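Local structure of putative NADH-flavin reductase (Streptococcus pneumoniae TIGR4, 4R01) at residues 22-27 with 194-199. The protein is a putative NADH-flavin reductase that probably binds a dinucleotide cofactor through its NAD(P)-binding Rossmann fold. Numbering follows the deposited sequence.
Sequences VKRGHE and ELEKGH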
ATOM      1  N   VAL A  22      -1.777 -11.049 -36.202  1.00 54.53           N
ATOM      2  CA  VAL A  22      -2.031 -10.862 -37.626  1.00 54.75           C
ATOM      3  C   VAL A  22      -1.070  -9.826 -38.203  1.00 58.02           C
ATOM      4  O   VAL A  22      -0.510 -10.021 -39.284  1.00 62.39           O
ATOM      5  CB  VAL A  22      -3.494 -10.433 -37.894  1.00 53.48           C
ATOM      6  CG1 VAL A  22      -3.631  -9.779 -39.261  1.00 56.58           C
ATOM      7  CG2 VAL A  22      -4.429 -11.630 -37.780  1.00 50.11           C
ATOM      8  N   LYS A  23      -0.859  -8.768 -37.449  1.00 55.68           N
ATOM      9  CA  LYS A  23       0.012  -7.693 -37.835  1.00 59.41           C
ATOM     10  C   LYS A  23       1.435  -8.195 -38.017  1.00 61.58           C
ATOM     11  O   LYS A  23       2.145  -7.724 -38.861  1.00 63.25           O
ATOM     12  CB  LYS A  23      -0.047  -6.611 -36.798  1.00 59.80           C
ATOM     13  CG  LYS A  23      -0.258  -5.215 -37.323  1.00 64.17           C
ATOM     14  CD  LYS A  23       0.238  -4.165 -36.327  1.00 63.99           C
ATOM     15  CE  LYS A  23       1.751  -3.983 -36.359  1.00 65.12           C
ATOM     16  NZ  LYS A  23       2.226  -2.729 -35.725  1.00 63.06           N
ATOM     17  N   ARG A  24       1.846  -9.136 -37.192  1.00 65.65           N
ATOM     18  CA  ARG A  24       3.184  -9.718 -37.236  1.00 70.49           C
ATOM     19  C   ARG A  24       3.362 -10.573 -38.489  1.00 72.54           C
ATOM     20  O   ARG A  24       4.485 -10.825 -38.922  1.00 77.61           O
ATOM     21  CB  ARG A  24       3.453 -10.555 -35.983  1.00 71.70           C
ATOM     22  CG  ARG A  24       3.303  -9.808 -34.662  1.00 69.27           C
ATOM     23  CD  ARG A  24       4.494  -8.916 -34.360  1.00 71.67           C
ATOM     24  NE  ARG A  24       4.377  -8.289 -33.045  1.00 69.81           N
ATOM     25  CZ  ARG A  24       4.889  -8.789 -31.923  1.00 68.97           C
ATOM     26  NH1 ARG A  24       5.567  -9.929 -31.947  1.00 71.80           N
ATOM     27  NH2 ARG A  24       4.727  -8.147 -30.774  1.00 66.13           N
ATOM     28  N   GLY A  25       2.249 -11.025 -39.060  1.00 69.14           N
ATOM     29  CA  GLY A  25       2.279 -11.767 -40.310  1.00 69.64           C
ATOM     30  C   GLY A  25       1.920 -13.235 -40.192  1.00 67.78           C
ATOM     31  O   GLY A  25       1.967 -13.971 -41.178  1.00 72.16           O
ATOM     32  N   HIS A  26       1.561 -13.669 -38.989  1.00 64.41           N
ATOM     33  CA  HIS A  26       1.187 -15.062 -38.760  1.00 65.69           C
ATOM     34  C   HIS A  26      -0.208 -15.350 -39.303  1.00 64.84           C
ATOM     35  O   HIS A  26      -1.040 -14.449 -39.391  1.00 63.53           O
ATOM     36  CB  HIS A  26       1.247 -15.393 -37.268  1.00 63.21           C
ATOM     37  CG  HIS A  26       2.532 -14.998 -36.612  1.00 66.04           C
ATOM     38  ND1 HIS A  26       3.637 -15.820 -36.585  1.00 69.52           N
ATOM     39  CD2 HIS A  26       2.886 -13.870 -35.953  1.00 63.73           C
ATOM     40  CE1 HIS A  26       4.620 -15.213 -35.943  1.00 68.95           C
ATOM     41  NE2 HIS A  26       4.190 -14.028 -35.550  1.00 66.05           N
ATOM     42  N   GLU A  27      -0.465 -16.603 -39.671  1.00 65.93           N
ATOM     43  CA  GLU A  27      -1.808 -16.993 -40.089  1.00 66.36           C
ATOM     44  C   GLU A  27      -2.601 -17.505 -38.886  1.00 60.16           C
ATOM     45  O   GLU A  27      -2.278 -18.532 -38.289  1.00 57.09           O
ATOM     46  CB  GLU A  27      -1.762 -18.031 -41.224  1.00 73.54           C
ATOM     47  CG  GLU A  27      -1.058 -19.349 -40.922  1.00 77.79           C
ATOM     48  CD  GLU A  27      -1.100 -20.310 -42.103  1.00 84.47           C
ATOM     49  OE1 GLU A  27      -2.214 -20.672 -42.542  1.00 83.86           O
ATOM     50  OE2 GLU A  27      -0.022 -20.707 -42.594  1.00 88.93           O
ATOM     51  N   GLU A 194       6.617 -13.802 -26.751  1.00 43.46           N
ATOM     52  CA  GLU A 194       6.916 -15.100 -26.159  1.00 44.71           C
ATOM     53  C   GLU A 194       6.613 -16.225 -27.153  1.00 52.09           C
ATOM     54  O   GLU A 194       7.125 -17.335 -27.028  1.00 56.66           O
ATOM     55  CB  GLU A 194       6.124 -15.281 -24.855  1.00 39.33           C
ATOM     56  CG  GLU A 194       6.238 -16.658 -24.211  1.00 43.30           C
ATOM     57  CD  GLU A 194       7.656 -17.001 -23.790  1.00 48.32           C
ATOM     58  OE1 GLU A 194       8.407 -16.078 -23.407  1.00 50.40           O
ATOM     59  OE2 GLU A 194       8.020 -18.195 -23.852  1.00 48.24           O
ATOM     60  N   LEU A 195       5.786 -15.932 -28.152  1.00 53.77           N
ATOM     61  CA  LEU A 195       5.494 -16.906 -29.201  1.00 56.66           C
ATOM     62  C   LEU A 195       6.615 -16.937 -30.227  1.00 57.65           C
ATOM     63  O   LEU A 195       7.067 -18.004 -30.636  1.00 61.30           O
ATOM     64  CB  LEU A 195       4.163 -16.588 -29.882  1.00 58.04           C
ATOM     65  CG  LEU A 195       2.925 -16.946 -29.067  1.00 58.52           C
ATOM     66  CD1 LEU A 195       1.672 -16.455 -29.764  1.00 59.51           C
ATOM     67  CD2 LEU A 195       2.871 -18.448 -28.854  1.00 60.53           C
ATOM     68  N   GLU A 196       7.064 -15.757 -30.635  1.00 54.62           N
ATOM     69  CA  GLU A 196       8.161 -15.637 -31.585  1.00 60.72           C
ATOM     70  C   GLU A 196       9.511 -15.967 -30.946  1.00 65.71           C
ATOM     71  O   GLU A 196      10.294 -16.760 -31.481  1.00 70.57           O
ATOM     72  CB  GLU A 196       8.186 -14.222 -32.172  1.00 62.76           C
ATOM     73  CG  GLU A 196       7.033 -13.907 -33.116  1.00 65.37           C
ATOM     74  CD  GLU A 196       6.994 -12.442 -33.505  1.00 68.47           C
ATOM     75  OE1 GLU A 196       8.058 -11.793 -33.458  1.00 70.41           O
ATOM     76  OE2 GLU A 196       5.899 -11.928 -33.820  1.00 68.69           O
ATOM     77  N   LYS A 197       9.779 -15.355 -29.797  1.00 66.17           N
ATOM     78  CA  LYS A 197      11.063 -15.518 -29.111  1.00 68.26           C
ATOM     79  C   LYS A 197      10.854 -16.165 -27.735  1.00 70.71           C
ATOM     80  O   LYS A 197      11.027 -15.520 -26.694  1.00 70.74           O
ATOM     81  CB  LYS A 197      11.755 -14.165 -28.970  1.00 65.60           C
ATOM     82  CG  LYS A 197      11.502 -13.217 -30.143  1.00 67.21           C
ATOM     83  CD  LYS A 197      12.722 -13.019 -31.031  1.00 71.55           C
ATOM     84  CE  LYS A 197      13.436 -11.741 -30.630  1.00 71.12           C
ATOM     85  NZ  LYS A 197      14.122 -11.064 -31.758  1.00 72.97           N
ATOM     86  N   GLY A 198      10.430 -17.410 -27.713  1.00 75.24           N
ATOM     87  CA  GLY A 198       9.941 -17.928 -26.467  1.00 72.47           C
ATOM     88  C   GLY A 198      10.813 -18.883 -25.741  1.00 74.85           C
ATOM     89  O   GLY A 198      10.955 -20.016 -26.111  1.00 78.33           O
ATOM     90  N   HIS A 199      11.389 -18.407 -24.666  1.00 73.17           N
ATOM     91  CA  HIS A 199      12.121 -19.259 -23.783  1.00 73.81           C
ATOM     92  C   HIS A 199      11.280 -20.258 -23.030  1.00 66.06           C
ATOM     93  O   HIS A 199      11.603 -21.420 -22.979  1.00 64.62           O
ATOM     94  CB  HIS A 199      12.893 -18.385 -22.789  1.00 77.45           C
ATOM     95  CG  HIS A 199      13.838 -17.434 -23.444  1.00 83.20           C
ATOM     96  ND1 HIS A 199      15.056 -17.826 -23.952  1.00 88.73           N
ATOM     97  CD2 HIS A 199      13.727 -16.116 -23.714  1.00 83.42           C
ATOM     98  CE1 HIS A 199      15.660 -16.788 -24.495  1.00 90.01           C
ATOM     99  NE2 HIS A 199      14.875 -15.738 -24.363  1.00 87.30           N
TER
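One carboxylate oxygen of Glu196 takes hydrogen bonds from both Arg24 and His26. Arg24 NH1 lies 2.8 Å from Glu196 OE2 and forms a salt bridge with it. His26 NE2 sits 3.2 Å from the same Glu196 OE2, in a nearly straight bond. The two donors reach this oxygen from opposite faces of the carboxylate plane. The arginine comes from well above that plane, with the guanidinium turned 80° to the carboxylate. The histidine approaches on the anti side and is less steeply tilted. Each donor group nevertheless meets the oxygen at its own edge, close to its own plane. The ring edge also rests on the glutamate chain, with His26 NE2 3.7 Å from Glu196 CG. Beyond CG the Glu196 side chain is extended (chi2 172°), which carries its carboxylate across to the other helix. Arg24 bends at chi2 (-77°), which folds the chain around Glu196 OE2, so that its aliphatic carbons also lie beside that oxygen.

Further bonds hold the donors in place. Arg24 is also salt-bridged to Glu20 and Asp193, so its charge is probably shared among acidic groups of both helices. His26 ND1 bonds to Met2 N, which fixes the ring from its other nitrogen. Gly25, with positive phi, ends helix 12-24 in a Schellman motif, and its N bonds to Val22 O (2.9 Å). The chain then passes through His26 into strand 27-32. The contact thus joins the C-terminal ends of helices 12-24 and 184-196. Helix 12-24 links the neighbouring parallel strands 3-7 and 27-32 as the opening beta-alpha-beta unit of the Rossmann fold.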